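Local coordinates for DegV domain-containing protein Cgl2349/cg2579 (Corynebacterium glutamicum, PDB 3EGL) that binds long-chain fatty acids such as palmitate and may take part in lipid transport or fatty acid metabolism, at residues A[31-42]-A[243-251]; A[6-14]-A[24-32]. All blocks are in the same frame, centred on the assembly; numbering follows the deposited sequence.

Interaction 1 (A[31-42]-A[243-251]). With PLM (palmitic acid), chain D.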
loop_
_atom_site.group_PDB
_atom_site.type_symbol
_atom_site.label_atom_id
_atom_site.label_comp_id
_atom_site.label_asym_id
_atom_site.label_seq_id
_atom_site.Cartn_x
_atom_site.Cartn_y
_atom_site.Cartn_z
ATOM N N LEU A 31 11.006 -4.858 2.617
ATOM C CA LEU A 31 11.326 -5.506 1.322
ATOM C C LEU A 31 12.795 -5.203 0.943
ATOM O O LEU A 31 13.425 -4.353 1.566
ATOM C CB LEU A 31 10.387 -5.000 0.232
ATOM C CG LEU A 31 8.902 -5.167 0.538
ATOM C CD1 LEU A 31 7.958 -4.466 -0.509
ATOM C CD2 LEU A 31 8.633 -6.660 0.675
ATOM N N HIS A 32 13.334 -5.880 -0.073
ATOM C CA HIS A 32 14.765 -5.737 -0.419
ATOM C C HIS A 32 15.066 -4.848 -1.620
ATOM O O HIS A 32 14.417 -4.937 -2.679
ATOM C CB HIS A 32 15.400 -7.113 -0.635
ATOM C CG HIS A 32 15.165 -8.043 0.507
ATOM N ND1 HIS A 32 15.836 -7.926 1.705
ATOM C CD2 HIS A 32 14.281 -9.055 0.669
ATOM C CE1 HIS A 32 15.397 -8.841 2.547
ATOM N NE2 HIS A 32 14.469 -9.549 1.935
ATOM N N VAL A 33 16.077 -4.006 -1.442
ATOM C CA VAL A 33 16.676 -3.259 -2.533
ATOM C C VAL A 33 18.121 -3.730 -2.717
ATOM O O VAL A 33 18.930 -3.638 -1.798
ATOM C CB VAL A 33 16.608 -1.726 -2.294
ATOM C CG1 VAL A 33 17.449 -0.985 -3.322
ATOM C CG2 VAL A 33 15.185 -1.245 -2.398
HETATM N N MSE A 34 18.431 -4.268 -3.893
HETATM C CA MSE A 34 19.814 -4.649 -4.208
HETATM C C MSE A 34 20.436 -3.610 -5.127
HETATM O O MSE A 34 19.960 -3.360 -6.232
HETATM C CB MSE A 34 19.911 -6.036 -4.823
HETATM C CG MSE A 34 19.467 -7.148 -3.899
HETATM SE SE MSE A 34 17.631 -7.735 -4.352
HETATM C CE MSE A 34 18.180 -9.237 -5.497
ATOM N N ASN A 35 21.476 -2.963 -4.632
ATOM C CA ASN A 35 22.190 -2.003 -5.419
ATOM C C ASN A 35 23.459 -2.716 -5.824
ATOM O O ASN A 35 24.430 -2.721 -5.073
ATOM C CB ASN A 35 22.462 -0.749 -4.579
ATOM C CG ASN A 35 22.758 0.483 -5.431
ATOM O OD1 ASN A 35 22.248 0.627 -6.544
ATOM N ND2 ASN A 35 23.600 1.379 -4.907
ATOM N N ASN A 36 23.436 -3.394 -6.970
ATOM C CA ASN A 36 24.621 -4.155 -7.409
ATOM C C ASN A 36 25.098 -3.836 -8.827
ATOM O O ASN A 36 24.504 -4.260 -9.824
ATOM C CB ASN A 36 24.555 -5.684 -7.101
ATOM C CG ASN A 36 23.229 -6.351 -7.540
ATOM O OD1 ASN A 36 22.916 -6.428 -8.736
ATOM N ND2 ASN A 36 22.480 -6.883 -6.566
ATOM N N GLY A 37 26.194 -3.093 -8.888
ATOM C CA GLY A 37 26.640 -2.498 -10.131
ATOM C C GLY A 37 25.939 -1.158 -10.237
ATOM O O GLY A 37 25.879 -0.402 -9.257
ATOM N N GLU A 38 25.387 -0.883 -11.418
ATOM C CA GLU A 38 24.723 0.393 -11.702
ATOM C C GLU A 38 23.247 0.351 -11.290
ATOM O O GLU A 38 22.749 1.281 -10.645
ATOM C CB GLU A 38 24.827 0.737 -13.191
ATOM C CG GLU A 38 26.108 0.256 -13.904
ATOM C CD GLU A 38 26.017 0.403 -15.430
ATOM O OE1 GLU A 38 24.929 0.794 -15.947
ATOM O OE2 GLU A 38 27.035 0.139 -16.119
ATOM N N GLU A 39 22.560 -0.736 -11.655
ATOM C CA GLU A 39 21.102 -0.827 -11.480
ATOM C C GLU A 39 20.627 -1.238 -10.076
ATOM O O GLU A 39 21.256 -2.049 -9.371
ATOM C CB GLU A 39 20.444 -1.709 -12.578
ATOM C CG GLU A 39 20.423 -1.084 -14.006
ATOM C CD GLU A 39 20.540 0.451 -13.992
ATOM O OE1 GLU A 39 19.561 1.153 -13.627
ATOM O OE2 GLU A 39 21.634 0.955 -14.337
ATOM N N ARG A 40 19.522 -0.628 -9.675
ATOM C CA ARG A 40 18.834 -1.040 -8.483
ATOM C C ARG A 40 17.810 -2.088 -8.863
ATOM O O ARG A 40 17.211 -2.016 -9.935
ATOM C CB ARG A 40 18.192 0.153 -7.787
ATOM C CG ARG A 40 19.166 0.840 -6.902
ATOM C CD ARG A 40 18.535 1.945 -6.120
ATOM N NE ARG A 40 19.546 2.664 -5.344
ATOM C CZ ARG A 40 20.429 3.537 -5.853
ATOM N NH1 ARG A 40 20.456 3.812 -7.160
ATOM N NH2 ARG A 40 21.297 4.144 -5.046
ATOM N N SER A 41 17.651 -3.090 -8.009
ATOM C CA SER A 41 16.529 -4.017 -8.162
ATOM C C SER A 41 15.972 -4.393 -6.808
ATOM O O SER A 41 16.522 -4.015 -5.752
ATOM C CB SER A 41 16.908 -5.258 -8.960
ATOM O OG SER A 41 17.955 -5.914 -8.308
ATOM N N THR A 42 14.864 -5.122 -6.849
ATOM C CA THR A 42 14.103 -5.385 -5.651
ATOM C C THR A 42 13.706 -6.836 -5.548
ATOM O O THR A 42 13.719 -7.569 -6.506
ATOM C CB THR A 42 12.851 -4.482 -5.535
ATOM O OG1 THR A 42 11.813 -4.933 -6.424
ATOM C CG2 THR A 42 13.196 -3.017 -5.819
ATOM N N ILE A 243 6.930 7.432 -0.149
ATOM C CA ILE A 243 6.871 6.183 -0.867
ATOM C C ILE A 243 8.076 5.314 -0.481
ATOM O O ILE A 243 9.228 5.758 -0.515
ATOM C CB ILE A 243 6.783 6.423 -2.384
ATOM C CG1 ILE A 243 5.381 7.009 -2.735
ATOM C CG2 ILE A 243 7.040 5.112 -3.133
ATOM C CD1 ILE A 243 5.206 7.648 -4.191
ATOM N N ASP A 244 7.791 4.081 -0.075
ATOM C CA ASP A 244 8.819 3.107 0.322
ATOM C C ASP A 244 9.957 3.101 -0.721
ATOM O O ASP A 244 9.693 3.003 -1.890
ATOM C CB ASP A 244 8.168 1.713 0.497
ATOM C CG ASP A 244 9.179 0.587 0.762
ATOM O OD1 ASP A 244 10.329 0.827 1.217
ATOM O OD2 ASP A 244 8.832 -0.587 0.495
ATOM N N PRO A 245 11.225 3.200 -0.295
ATOM C CA PRO A 245 12.311 3.176 -1.334
ATOM C C PRO A 245 12.257 1.952 -2.270
ATOM O O PRO A 245 12.701 2.048 -3.415
ATOM C CB PRO A 245 13.621 3.175 -0.501
ATOM C CG PRO A 245 13.223 3.835 0.807
ATOM C CD PRO A 245 11.768 3.382 1.064
ATOM N N THR A 246 11.703 0.826 -1.800
ATOM C CA THR A 246 11.568 -0.355 -2.638
ATOM C C THR A 246 10.630 -0.081 -3.795
ATOM O O THR A 246 10.891 -0.523 -4.920
ATOM C CB THR A 246 11.065 -1.576 -1.853
ATOM O OG1 THR A 246 11.936 -1.798 -0.740
ATOM C CG2 THR A 246 11.102 -2.831 -2.720
ATOM N N LEU A 247 9.546 0.640 -3.515
ATOM C CA LEU A 247 8.634 1.020 -4.558
ATOM C C LEU A 247 9.217 2.134 -5.418
ATOM O O LEU A 247 8.930 2.199 -6.605
ATOM C CB LEU A 247 7.261 1.397 -3.991
ATOM C CG LEU A 247 6.641 0.397 -2.998
ATOM C CD1 LEU A 247 5.320 0.954 -2.439
ATOM C CD2 LEU A 247 6.445 -1.003 -3.639
ATOM N N ALA A 248 10.056 2.988 -4.833
ATOM C CA ALA A 248 10.597 4.152 -5.551
ATOM C C ALA A 248 11.484 3.667 -6.669
ATOM O O ALA A 248 11.556 4.298 -7.753
ATOM C CB ALA A 248 11.365 5.082 -4.625
ATOM N N VAL A 249 12.113 2.508 -6.446
ATOM C CA VAL A 249 12.859 1.868 -7.521
ATOM C C VAL A 249 11.981 1.712 -8.791
ATOM O O VAL A 249 12.460 1.927 -9.917
ATOM C CB VAL A 249 13.389 0.485 -7.119
ATOM C CG1 VAL A 249 13.971 -0.209 -8.349
ATOM C CG2 VAL A 249 14.404 0.570 -5.938
ATOM N N HIS A 250 10.701 1.362 -8.618
ATOM C CA HIS A 250 9.856 1.070 -9.756
ATOM C C HIS A 250 8.944 2.208 -10.176
ATOM O O HIS A 250 8.414 2.188 -11.286
ATOM C CB HIS A 250 9.047 -0.195 -9.499
ATOM C CG HIS A 250 9.896 -1.408 -9.234
ATOM N ND1 HIS A 250 10.762 -1.937 -10.174
ATOM C CD2 HIS A 250 9.988 -2.209 -8.140
ATOM C CE1 HIS A 250 11.362 -3.004 -9.662
ATOM N NE2 HIS A 250 10.924 -3.178 -8.421
ATOM N N SER A 251 8.727 3.178 -9.292
ATOM C CA SER A 251 7.952 4.363 -9.662
ATOM C C SER A 251 8.825 5.435 -10.317
ATOM O O SER A 251 8.340 6.192 -11.117
ATOM C CB SER A 251 7.269 4.984 -8.450
ATOM O OG SER A 251 8.224 5.496 -7.509
HETATM C C1 PLM D . 9.357 -7.093 -4.989
HETATM O O1 PLM D . 8.494 -7.987 -5.049
HETATM O O2 PLM D . 10.345 -7.184 -5.735
HETATM C C2 PLM D . 9.235 -5.904 -4.082
HETATM C C3 PLM D . 8.027 -5.083 -4.526
HETATM C C4 PLM D . 8.221 -4.219 -5.746
HETATM C C5 PLM D . 6.814 -3.898 -6.245
HETATM C C6 PLM D . 6.810 -2.892 -7.368
HETATM C C7 PLM D . 5.382 -2.681 -7.818
HETATM C C8 PLM D . 5.163 -1.404 -8.643
HETATM C C9 PLM D . 5.189 -0.169 -7.740
HETATM C CA PLM D . 4.438 1.025 -8.348
HETATM C CB PLM D . 4.839 2.355 -7.721
HETATM C CC PLM D . 4.577 2.513 -6.215
HETATM C CD PLM D . 3.204 3.115 -5.965
HETATM C CE PLM D . 3.119 3.880 -4.659
HETATM C CF PLM D . 2.207 3.161 -3.660
HETATM C CG PLM D . 0.761 3.652 -3.660
#
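Thr-42 and His-250 approach each other from opposite directions and meet at the edge of the imidazole, where His-250 NE2 donates a hydrogen bond of 2.8 Å to Thr-42 OG1. The hydroxyl lies almost in the ring plane, 7° out of it. Thr-42 OG1 sits between its own backbone N and carbonyl carbon (chi1 76°), and from there it donates a hydrogen bond to palmitate O2, 2.8 Å away. The same torsion turns the methyl the other way: Thr-42 CG2 rests on the helix, 3.5 Å from Thr-246 O and 3.7 Å from Val-249 CB.

Thr-246 occupies the crossing of strand and helix. Its methyl, CG2, fits between Thr-42 CB and Leu-31 CB, while Val-33 slides past it in the opposite direction, bringing Val-33 CG2 to 3.7 Å from Thr-246 OG1. Val-33 CG2 also meets Val-249 CG2, and the beta-carbon of Arg-40 extends this apolar patch before its longer chain turns away.

The helix begins at the N-cap residue Asp-244, whose OD1 accepts a weak bond from Thr-246 N; Asp-244 OD2 is taken by Ser-12. On the lipid side, His-250 CD2 comes within 3.3 Å of palmitate C6, with the chain oblique to the ring, and Leu-247 and Ser-251 line the tail further along.

This is the head-group end of the fatty-acid site, where Ser-76 OG also bonds to the palmitate. Since the imidazole N-H is donated to the threonine oxygen, the hydroxyl's own hydrogen can be directed at the carboxylate. His-250 is therefore a second-shell residue that probably helps to orient the Thr-42 hydroxyl toward the head group, and at the same time a direct wall of the channel for the tail.

Interaction 2 (A[6-14]-A[24-32]); sequences VRVIVDSSA and LDITVINLH
Arg-7 and Asp-25 bring two flat groups together at the start of the paired strands, modelled too close for their exact geometry to be trusted. Asp-25 OD2 and Thr-27 OG1 both lie at the edge of the Arg-7 guanidinium, near its plane. The Asp-25 carboxylate forms a salt bridge with Arg-7 NH2, subject to the same doubt. The arginine chain, bent at chi2 and chi3, brings the guanidinium near Asp-25, the positive-phi residue of the Schellman motif that ends helix 18-23. Two waters bridge the strands here: one donates to Val-8 O and Asp-25 O and accepts from Thr-27 OG1, while the other joins Val-8 N to Asp-25 O.

Beyond them the backbones run parallel, as the two strands of a beta-alpha-beta unit whose crossover is helix 18-23. Thr-27 N bonds to Val-8 O at 2.9 Å, Val-10 N bonds to Thr-27 O, and Ile-29 N bonds to Val-10 O.

Side chains leave the strands on two faces. On one, Ile-9 CG2 lies 3.7 Å from Ile-29 CD1, Ile-9 runs alongside Thr-27, and helix 47-60 packs over them. On the other, Val-10 CG2 is 4.1 Å from both Ile-26 CG2 and Val-28 CG2, and helix 104-116 packs on Val-8, Val-10 and Ile-26.

Past the strand end the chain of Ser-12 to Ala-14 turns into a short 3-10 segment. Asp-11 OD2 is bonded to His-70 ND1 and Ile-71 N, whereas OD1 takes a weak bond from Ser-13 N. Ser-12 OG, set between backbone N and carbonyl carbon (chi1 65°), accepts from Leu-31 N at 3.3 Å with an N-H...O angle of 160°, and it is also bonded to Asp-244. Leu-31 CD1 settles against Ser-13 CB, 3.6 Å away.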
loop_
_atom_site.group_PDB
_atom_site.type_symbol
_atom_site.label_atom_id
_atom_site.label_comp_id
_atom_site.label_asym_id
_atom_site.label_seq_id
_atom_site.Cartn_x
_atom_site.Cartn_y
_atom_site.Cartn_z
ATOM N N VAL A 6 -3.971 -8.850 19.663
ATOM C CA VAL A 6 -3.531 -9.315 18.368
ATOM C C VAL A 6 -2.430 -8.390 17.834
ATOM O O VAL A 6 -2.467 -7.172 18.040
ATOM C CB VAL A 6 -4.714 -9.330 17.388
ATOM C CG1 VAL A 6 -4.221 -9.296 15.947
ATOM C CG2 VAL A 6 -5.655 -10.512 17.723
ATOM N N ARG A 7 -1.441 -8.970 17.167
ATOM C CA ARG A 7 -0.319 -8.186 16.704
ATOM C C ARG A 7 -0.393 -8.011 15.197
ATOM O O ARG A 7 -0.676 -8.978 14.485
ATOM C CB ARG A 7 1.008 -8.840 17.093
ATOM C CG ARG A 7 1.240 -8.997 18.599
ATOM C CD ARG A 7 2.700 -8.759 18.864
ATOM N NE ARG A 7 2.815 -7.538 19.599
ATOM C CZ ARG A 7 3.550 -6.483 19.300
ATOM N NH1 ARG A 7 4.330 -6.441 18.248
ATOM N NH2 ARG A 7 3.483 -5.455 20.112
ATOM N N VAL A 8 -0.123 -6.792 14.729
ATOM C CA VAL A 8 -0.221 -6.477 13.305
ATOM C C VAL A 8 1.148 -6.273 12.659
ATOM O O VAL A 8 2.027 -5.608 13.216
ATOM C CB VAL A 8 -1.106 -5.240 13.082
ATOM C CG1 VAL A 8 -1.202 -4.871 11.573
ATOM C CG2 VAL A 8 -2.509 -5.487 13.676
ATOM N N ILE A 9 1.321 -6.878 11.490
ATOM C CA ILE A 9 2.584 -6.842 10.749
ATOM C C ILE A 9 2.285 -6.470 9.321
ATOM O O ILE A 9 1.364 -7.028 8.712
ATOM C CB ILE A 9 3.290 -8.226 10.715
ATOM C CG1 ILE A 9 3.434 -8.793 12.133
ATOM C CG2 ILE A 9 4.691 -8.120 10.079
ATOM C CD1 ILE A 9 4.316 -10.121 12.216
ATOM N N VAL A 10 3.078 -5.537 8.794
ATOM C CA VAL A 10 3.044 -5.175 7.374
ATOM C C VAL A 10 4.482 -5.215 6.867
ATOM O O VAL A 10 5.411 -5.405 7.634
ATOM C CB VAL A 10 2.473 -3.714 7.092
ATOM C CG1 VAL A 10 1.097 -3.555 7.622
ATOM C CG2 VAL A 10 3.370 -2.639 7.697
ATOM N N ASP A 11 4.648 -5.010 5.566
ATOM C CA ASP A 11 5.966 -4.846 5.011
ATOM C C ASP A 11 6.144 -3.346 4.696
ATOM O O ASP A 11 5.208 -2.540 4.926
ATOM C CB ASP A 11 6.190 -5.788 3.825
ATOM C CG ASP A 11 5.209 -5.547 2.658
ATOM O OD1 ASP A 11 5.335 -4.468 2.027
ATOM O OD2 ASP A 11 4.352 -6.442 2.344
ATOM N N SER A 12 7.330 -2.972 4.210
ATOM C CA SER A 12 7.656 -1.561 4.011
ATOM C C SER A 12 6.801 -0.931 2.893
ATOM O O SER A 12 6.563 0.272 2.909
ATOM C CB SER A 12 9.150 -1.382 3.720
ATOM O OG SER A 12 9.401 -2.025 2.484
ATOM N N SER A 13 6.340 -1.747 1.941
ATOM C CA SER A 13 5.471 -1.231 0.889
ATOM C C SER A 13 4.174 -0.576 1.399
ATOM O O SER A 13 3.558 0.193 0.648
ATOM C CB SER A 13 5.119 -2.285 -0.172
ATOM O OG SER A 13 4.240 -3.249 0.362
ATOM N N ALA A 14 3.743 -0.868 2.633
ATOM C CA ALA A 14 2.563 -0.166 3.153
ATOM C C ALA A 14 2.778 1.356 3.301
ATOM O O ALA A 14 1.803 2.090 3.466
ATOM C CB ALA A 14 2.064 -0.773 4.503
ATOM N N LEU A 24 1.673 2.881 17.095
ATOM C CA LEU A 24 0.594 1.869 17.091
ATOM C C LEU A 24 1.082 0.444 17.267
ATOM O O LEU A 24 0.296 -0.491 17.207
ATOM C CB LEU A 24 -0.264 1.942 15.826
ATOM C CG LEU A 24 -0.654 3.328 15.294
ATOM C CD1 LEU A 24 -1.440 3.162 14.003
ATOM C CD2 LEU A 24 -1.447 4.116 16.320
ATOM N N ASP A 25 2.384 0.271 17.452
ATOM C CA ASP A 25 2.948 -1.062 17.672
ATOM C C ASP A 25 2.690 -2.022 16.478
ATOM O O ASP A 25 2.399 -3.235 16.627
ATOM C CB ASP A 25 2.403 -1.621 18.968
ATOM C CG ASP A 25 3.299 -2.658 19.571
ATOM O OD1 ASP A 25 4.419 -2.891 19.077
ATOM O OD2 ASP A 25 2.888 -3.263 20.574
ATOM N N ILE A 26 2.774 -1.452 15.282
ATOM C CA ILE A 26 2.690 -2.240 14.076
ATOM C C ILE A 26 4.130 -2.618 13.699
ATOM O O ILE A 26 4.997 -1.753 13.628
ATOM C CB ILE A 26 2.016 -1.428 12.945
ATOM C CG1 ILE A 26 0.553 -1.147 13.323
ATOM C CG2 ILE A 26 2.110 -2.154 11.592
ATOM C CD1 ILE A 26 -0.167 -0.213 12.368
ATOM N N THR A 27 4.362 -3.909 13.465
ATOM C CA THR A 27 5.671 -4.376 13.071
ATOM C C THR A 27 5.814 -4.167 11.556
ATOM O O THR A 27 4.924 -4.573 10.763
ATOM C CB THR A 27 5.846 -5.882 13.424
ATOM O OG1 THR A 27 5.570 -6.079 14.813
ATOM C CG2 THR A 27 7.270 -6.374 13.146
ATOM N N VAL A 28 6.920 -3.527 11.166
ATOM C CA VAL A 28 7.247 -3.334 9.744
ATOM C C VAL A 28 8.424 -4.254 9.283
ATOM O O VAL A 28 9.493 -4.221 9.873
ATOM C CB VAL A 28 7.519 -1.829 9.459
ATOM C CG1 VAL A 28 7.831 -1.580 7.956
ATOM C CG2 VAL A 28 6.310 -0.967 9.962
ATOM N N ILE A 29 8.218 -5.093 8.267
ATOM C CA ILE A 29 9.354 -5.845 7.695
ATOM C C ILE A 29 9.725 -5.238 6.372
ATOM O O ILE A 29 8.863 -5.114 5.495
ATOM C CB ILE A 29 9.020 -7.342 7.389
ATOM C CG1 ILE A 29 8.141 -7.923 8.458
ATOM C CG2 ILE A 29 10.329 -8.188 7.264
ATOM C CD1 ILE A 29 7.537 -9.191 8.004
ATOM N N ASN A 30 10.988 -4.902 6.198
ATOM C CA ASN A 30 11.446 -4.284 4.945
ATOM C C ASN A 30 11.600 -5.228 3.750
ATOM O O ASN A 30 12.291 -6.250 3.849
ATOM C CB ASN A 30 12.777 -3.557 5.180
ATOM C CG ASN A 30 12.617 -2.347 6.087
ATOM O OD1 ASN A 30 11.515 -1.822 6.259
ATOM N ND2 ASN A 30 13.709 -1.918 6.699
ATOM N N LEU A 31 11.006 -4.858 2.617
ATOM C CA LEU A 31 11.326 -5.506 1.322
ATOM C C LEU A 31 12.795 -5.203 0.943
ATOM O O LEU A 31 13.425 -4.353 1.566
ATOM C CB LEU A 31 10.387 -5.000 0.232
ATOM C CG LEU A 31 8.902 -5.167 0.538
ATOM C CD1 LEU A 31 7.958 -4.466 -0.509
ATOM C CD2 LEU A 31 8.633 -6.660 0.675
ATOM N N HIS A 32 13.334 -5.880 -0.073
ATOM C CA HIS A 32 14.765 -5.737 -0.419
ATOM C C HIS A 32 15.066 -4.848 -1.620
ATOM O O HIS A 32 14.417 -4.937 -2.679
ATOM C CB HIS A 32 15.400 -7.113 -0.635
ATOM C CG HIS A 32 15.165 -8.043 0.507
ATOM N ND1 HIS A 32 15.836 -7.926 1.705
ATOM C CD2 HIS A 32 14.281 -9.055 0.669
ATOM C CE1 HIS A 32 15.397 -8.841 2.547
ATOM N NE2 HIS A 32 14.469 -9.549 1.935
HETATM O O HOH W 1 3.006 -5.820 15.631
HETATM O O HOH W 2 0.060 -4.522 16.388
#

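Overall arrangement
From the N terminus, interaction 2 comes first: strand 7-11 pairs with the beginning of strand 26-35, closing a short loop that holds only helix 18-23. Strand 26-35 then carries on into interaction 1, which is reached in series, with Leu-31 and His-32 common to both. There the end of that strand and its antiparallel neighbour 40-43 wait some 200 residues for helix 245-251, so this closure spans most of the chain and ties the edge of the first sheet to the helix that follows strand 237-242 of the second, beside the lipid. The contacts therefore neither nest nor cross. They touch where the 3-10 segment 12-14 meets the N-terminal end of helix 245-251.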